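Local coordinates for protein transcriptional regulator (Streptococcus thermophilus LMD-9, PDB 5JUF) that probably acts as a quorum-sensing transcriptional activator of competence, pairing a helix-turn-helix DNA-binding domain with a tetratricopeptide-type domain that responds to a signalling peptide, at residues A[47-52]-A[70-75]; A[79-84]-A[104-109]. All coordinates share one frame; numbering follows the deposited sequence.

Contact 1. Residues A[47-52]-A[70-75]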
# COMPACT_ATOMS: atom_id res chain seq x y z
N PRO A 47 -19.57 -4.37 -3.09
CA PRO A 47 -18.62 -5.07 -3.97
C PRO A 47 -17.99 -4.10 -4.95
O PRO A 47 -18.65 -3.21 -5.49
CB PRO A 47 -19.51 -6.08 -4.70
CG PRO A 47 -20.87 -5.48 -4.69
CD PRO A 47 -20.97 -4.64 -3.44
N SER A 48 -16.69 -4.28 -5.17
CA SER A 48 -16.03 -3.59 -6.26
C SER A 48 -16.51 -4.16 -7.59
O SER A 48 -17.13 -5.22 -7.65
CB SER A 48 -14.52 -3.73 -6.16
OG SER A 48 -14.16 -5.11 -6.23
N LEU A 49 -16.24 -3.41 -8.67
CA LEU A 49 -16.50 -3.92 -10.01
C LEU A 49 -15.93 -5.33 -10.20
O LEU A 49 -16.60 -6.20 -10.77
CB LEU A 49 -15.89 -2.98 -11.06
CG LEU A 49 -16.83 -1.92 -11.61
CD1 LEU A 49 -16.13 -1.07 -12.68
CD2 LEU A 49 -18.06 -2.61 -12.17
N ASP A 50 -14.70 -5.55 -9.74
CA ASP A 50 -14.06 -6.85 -9.91
C ASP A 50 -14.79 -7.95 -9.13
O ASP A 50 -15.06 -9.03 -9.67
CB ASP A 50 -12.59 -6.78 -9.49
CG ASP A 50 -11.73 -5.99 -10.48
OD1 ASP A 50 -12.14 -5.77 -11.64
OD2 ASP A 50 -10.61 -5.59 -10.09
N ARG A 51 -15.11 -7.70 -7.86
CA ARG A 51 -15.84 -8.70 -7.08
C ARG A 51 -17.23 -8.95 -7.65
O ARG A 51 -17.71 -10.09 -7.68
CB ARG A 51 -15.97 -8.25 -5.62
CG ARG A 51 -14.64 -7.95 -4.93
CD ARG A 51 -14.18 -9.04 -4.00
NE ARG A 51 -13.16 -8.54 -3.08
CZ ARG A 51 -11.85 -8.72 -3.24
NH1 ARG A 51 -11.37 -9.41 -4.26
NH2 ARG A 51 -11.00 -8.21 -2.35
N LEU A 52 -17.92 -7.88 -8.07
CA LEU A 52 -19.25 -8.04 -8.66
C LEU A 52 -19.18 -8.87 -9.94
O LEU A 52 -20.02 -9.75 -10.17
CB LEU A 52 -19.87 -6.67 -8.94
CG LEU A 52 -21.35 -6.67 -9.36
CD1 LEU A 52 -22.22 -7.15 -8.22
CD2 LEU A 52 -21.81 -5.30 -9.87
N ASP A 70 -29.71 -0.15 -9.26
CA ASP A 70 -28.65 0.38 -8.42
C ASP A 70 -27.46 0.81 -9.27
O ASP A 70 -27.13 0.20 -10.29
CB ASP A 70 -28.21 -0.65 -7.38
CG ASP A 70 -29.31 -0.98 -6.39
OD1 ASP A 70 -30.14 -0.10 -6.09
OD2 ASP A 70 -29.35 -2.14 -5.91
N ASN A 71 -26.80 1.88 -8.83
CA ASN A 71 -25.68 2.49 -9.54
C ASN A 71 -24.47 2.48 -8.61
O ASN A 71 -24.46 3.19 -7.60
CB ASN A 71 -26.04 3.91 -9.98
CG ASN A 71 -25.05 4.49 -10.96
OD1 ASN A 71 -23.89 4.09 -10.99
ND2 ASN A 71 -25.50 5.45 -11.76
N ILE A 72 -23.46 1.68 -8.94
CA ILE A 72 -22.24 1.64 -8.15
C ILE A 72 -21.13 2.49 -8.77
O ILE A 72 -19.97 2.32 -8.42
CB ILE A 72 -21.76 0.20 -7.92
CG1 ILE A 72 -21.29 -0.44 -9.23
CG2 ILE A 72 -22.84 -0.63 -7.27
CD1 ILE A 72 -20.54 -1.75 -9.02
N THR A 73 -21.46 3.39 -9.70
CA THR A 73 -20.44 4.24 -10.30
C THR A 73 -19.74 5.06 -9.22
O THR A 73 -20.39 5.75 -8.43
CB THR A 73 -21.04 5.17 -11.35
OG1 THR A 73 -21.50 4.40 -12.46
CG2 THR A 73 -20.00 6.17 -11.83
N ILE A 74 -18.42 4.95 -9.15
CA ILE A 74 -17.61 5.74 -8.22
C ILE A 74 -17.29 7.06 -8.90
O ILE A 74 -16.69 7.06 -9.98
CB ILE A 74 -16.33 5.00 -7.80
CG1 ILE A 74 -16.67 3.72 -7.03
CG2 ILE A 74 -15.49 5.91 -6.89
CD1 ILE A 74 -15.46 2.82 -6.80
N PRO A 75 -17.69 8.20 -8.33
CA PRO A 75 -17.43 9.48 -8.98
C PRO A 75 -15.95 9.71 -9.18
O PRO A 75 -15.12 9.34 -8.35
CB PRO A 75 -18.03 10.50 -8.01
CG PRO A 75 -19.02 9.71 -7.19
CD PRO A 75 -18.39 8.36 -7.04
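The helix-turn-helix domain meets the start of the connector to the tetratricopeptide part where Leu49 and Leu52, on helix 49-59, receive Ile72 from the loop before helix 76-86. All the evidence for contact is apolar: no hydrogen bond joins 47-52 to 70-75, and 132 Å² is buried in total. A single methyl does the touching. Ile72 CD1 lies 3.9 Å from Leu52 CD2 and 4.1 Å from Leu49 CD2, resting over the groove between these two methyls and touching both from the same side, and it approaches Pro47 O at 4.3 Å. The side-chain torsions explain this reach: CG1 of Ile72 sits between the backbone N and the carbonyl carbon (chi1 68°), and the nearly extended second torsion (168°) carries CD1 onward to the helix. Both leucines meet the isoleucine at a slant, leucine CD2 methyl against CD1.

Each segment is shaped by local bonds. Ser48 is the N-cap of helix 49-59, its OG accepting from Arg51 N at 3.2 Å in an almost straight bond (171° at the hydrogen). On the loop side Asn71 forms an Asx turn. Its OD1 takes Thr73 N at 2.8 Å, the donor tilted from the carbonyl plane, and also Thr73 OG1 at 2.8 Å, which lies in that plane on a lone pair. The backbone bond closes the turn across Ile72, while the hydroxyl bond ties the Thr73 side chain to the same oxygen.

Neighbouring helices complete the cluster: Ile7 of helix 3-17 touches Pro47 and Ile72, while Leu67 of helix 63-67 touches Leu52 and Ile72. Asp70 ties the loop to helix 3-17 through a salt bridge with Arg10, and on the other segment Ser48 OG is hydrogen-bonded to Glu118 of helix 117-130.

Contact 2. Residues A[79-84]-A[104-109]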
# COMPACT_ATOMS: atom_id res chain seq x y z
N TYR A 79 -11.44 9.57 -7.02
CA TYR A 79 -10.09 9.21 -7.44
C TYR A 79 -9.19 10.43 -7.51
O TYR A 79 -8.02 10.36 -7.13
CB TYR A 79 -10.14 8.49 -8.78
CG TYR A 79 -10.79 7.12 -8.70
CD1 TYR A 79 -10.18 6.09 -7.99
CD2 TYR A 79 -12.00 6.86 -9.33
CE1 TYR A 79 -10.77 4.84 -7.90
CE2 TYR A 79 -12.59 5.61 -9.25
CZ TYR A 79 -11.97 4.60 -8.54
OH TYR A 79 -12.53 3.37 -8.47
N GLU A 80 -9.74 11.55 -7.99
CA GLU A 80 -9.02 12.83 -7.95
C GLU A 80 -8.52 13.14 -6.55
O GLU A 80 -7.34 13.46 -6.35
CB GLU A 80 -9.94 13.95 -8.48
CG GLU A 80 -9.34 15.34 -8.40
CD GLU A 80 -10.27 16.44 -8.93
OE1 GLU A 80 -11.41 16.13 -9.34
OE2 GLU A 80 -9.84 17.61 -8.95
N MET A 81 -9.39 13.01 -5.54
CA MET A 81 -8.97 13.34 -4.17
C MET A 81 -8.02 12.29 -3.62
O MET A 81 -7.06 12.62 -2.91
CB MET A 81 -10.19 13.52 -3.27
CG MET A 81 -11.11 14.69 -3.67
SD MET A 81 -12.73 14.71 -2.85
CE MET A 81 -12.32 15.33 -1.21
N LYS A 82 -8.26 11.01 -3.92
CA LYS A 82 -7.35 9.96 -3.45
C LYS A 82 -5.97 10.15 -4.05
O LYS A 82 -4.95 10.09 -3.35
CB LYS A 82 -7.91 8.58 -3.80
CG LYS A 82 -7.05 7.37 -3.39
CD LYS A 82 -7.62 6.11 -4.03
CE LYS A 82 -6.84 4.83 -3.70
NZ LYS A 82 -7.26 3.71 -4.61
N ASN A 83 -5.91 10.40 -5.36
CA ASN A 83 -4.62 10.67 -6.01
C ASN A 83 -3.93 11.89 -5.41
O ASN A 83 -2.73 11.86 -5.13
CB ASN A 83 -4.81 10.86 -7.52
CG ASN A 83 -5.20 9.57 -8.21
OD1 ASN A 83 -5.11 8.50 -7.64
ND2 ASN A 83 -5.64 9.68 -9.45
N ARG A 84 -4.68 12.98 -5.22
CA ARG A 84 -4.08 14.17 -4.63
C ARG A 84 -3.46 13.87 -3.27
O ARG A 84 -2.37 14.35 -2.96
CB ARG A 84 -5.12 15.28 -4.48
CG ARG A 84 -4.59 16.50 -3.73
CD ARG A 84 -5.48 17.71 -3.91
NE ARG A 84 -6.49 17.85 -2.87
CZ ARG A 84 -6.40 18.71 -1.85
NH1 ARG A 84 -7.38 18.79 -0.96
NH2 ARG A 84 -5.34 19.49 -1.73
N ILE A 104 -7.70 12.44 4.32
CA ILE A 104 -8.14 11.05 4.26
C ILE A 104 -9.55 10.92 4.83
O ILE A 104 -10.42 10.26 4.24
CB ILE A 104 -7.14 10.15 5.00
CG1 ILE A 104 -5.81 10.09 4.25
CG2 ILE A 104 -7.73 8.74 5.20
CD1 ILE A 104 -4.66 9.53 5.11
N GLU A 105 -9.78 11.52 5.99
CA GLU A 105 -11.10 11.45 6.62
C GLU A 105 -12.15 12.16 5.78
O GLU A 105 -13.31 11.73 5.74
CB GLU A 105 -11.03 12.05 8.02
CG GLU A 105 -10.10 11.29 8.97
CD GLU A 105 -9.72 12.11 10.19
OE1 GLU A 105 -10.32 13.20 10.40
OE2 GLU A 105 -8.83 11.66 10.95
N GLU A 106 -11.78 13.28 5.15
CA GLU A 106 -12.70 14.01 4.27
C GLU A 106 -13.20 13.11 3.14
O GLU A 106 -14.41 13.01 2.90
CB GLU A 106 -12.00 15.25 3.70
CG GLU A 106 -12.77 15.92 2.55
CD GLU A 106 -11.95 16.94 1.74
OE1 GLU A 106 -10.70 16.92 1.79
OE2 GLU A 106 -12.58 17.77 1.04
N VAL A 107 -12.28 12.42 2.47
CA VAL A 107 -12.68 11.59 1.34
C VAL A 107 -13.46 10.37 1.83
O VAL A 107 -14.45 9.96 1.20
CB VAL A 107 -11.44 11.18 0.53
CG1 VAL A 107 -11.85 10.46 -0.72
CG2 VAL A 107 -10.65 12.41 0.18
N TYR A 108 -13.00 9.77 2.93
CA TYR A 108 -13.66 8.59 3.50
C TYR A 108 -15.12 8.88 3.81
O TYR A 108 -16.01 8.11 3.44
CB TYR A 108 -12.90 8.18 4.76
CG TYR A 108 -13.32 6.86 5.40
CD1 TYR A 108 -14.43 6.79 6.22
CD2 TYR A 108 -12.57 5.71 5.22
CE1 TYR A 108 -14.81 5.61 6.83
CE2 TYR A 108 -12.93 4.51 5.83
CZ TYR A 108 -14.07 4.47 6.62
OH TYR A 108 -14.44 3.30 7.23
N GLU A 109 -15.38 10.00 4.50
CA GLU A 109 -16.74 10.36 4.88
C GLU A 109 -17.57 10.78 3.67
O GLU A 109 -18.75 10.42 3.57
CB GLU A 109 -16.71 11.48 5.93
CG GLU A 109 -16.07 11.06 7.24
CD GLU A 109 -16.09 12.17 8.29
OE1 GLU A 109 -16.65 13.25 8.00
OE2 GLU A 109 -15.55 11.97 9.39
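Met81 of helix 76-86 packs against Glu106 and Val107 of helix 94-111, two successive helices of the tetratricopeptide-family domain that run in broadly opposite directions past each other. The backbones come closest where Met81 CA lies 6.9 Å from Val107 CA, and 178 Å² is buried between the segments without any hydrogen bond across them. Met81 also touches Phe111 of the same partner helix.

Along 104-109, Ile104 turns its CB away from 79-84 and instead packs on Leu126 and Leu130 of helix 117-130, so this helix has a second covered face. Glu106 follows, with its CB directed at the methionine. Its CG is anti to the backbone N (chi1 168°) and the chain beyond is extended, which lays the carboxylate across the end of Met81 at about a right angle to that side chain. The thioether methyl stands over the flat face of the carboxylate: Met81 CE is 3.3 Å from Glu106 OE2 and 3.4 Å from Glu106 CD. Arg84, one turn after Met81, is an oppositely charged neighbour, but Arg84 NH1 stays 4.7 Å from Glu106 OE1. The two are therefore not in contact, although the positive charge may still favour the ionised carboxylate.

Val107 is the buried partner, and Tyr78 of helix 76-86 also lies against it. The bend at the methionine's third torsion (77°) brings its terminal methyl back toward the valine: Val107 CG2 rests in the resulting arc, 3.7 Å from Met81 CB and 3.6 Å from Met81 CE, with Met81 SD farther off at 4.3 Å.

In the fold
Along the chain the two contacts come in series, contact 1 closing at residue 75 before contact 2 opens at 79, with their centres about 17 Å apart. The second segment of contact 1 leads directly into helix 76-86, which carries the first segment of contact 2. They meet physically where Ile74 CD1 packs 3.4 Å from Tyr79 OH. Contact 1 lies toward the helix-turn-helix end, about 21 Å from the centre of the chain, and contact 2 lies within the tetratricopeptide part, about 15 Å from it. Helix 117-130 borders both. Together they trace a continuous path from the probable DNA-binding domain into the probable peptide-sensing domain of this apo form.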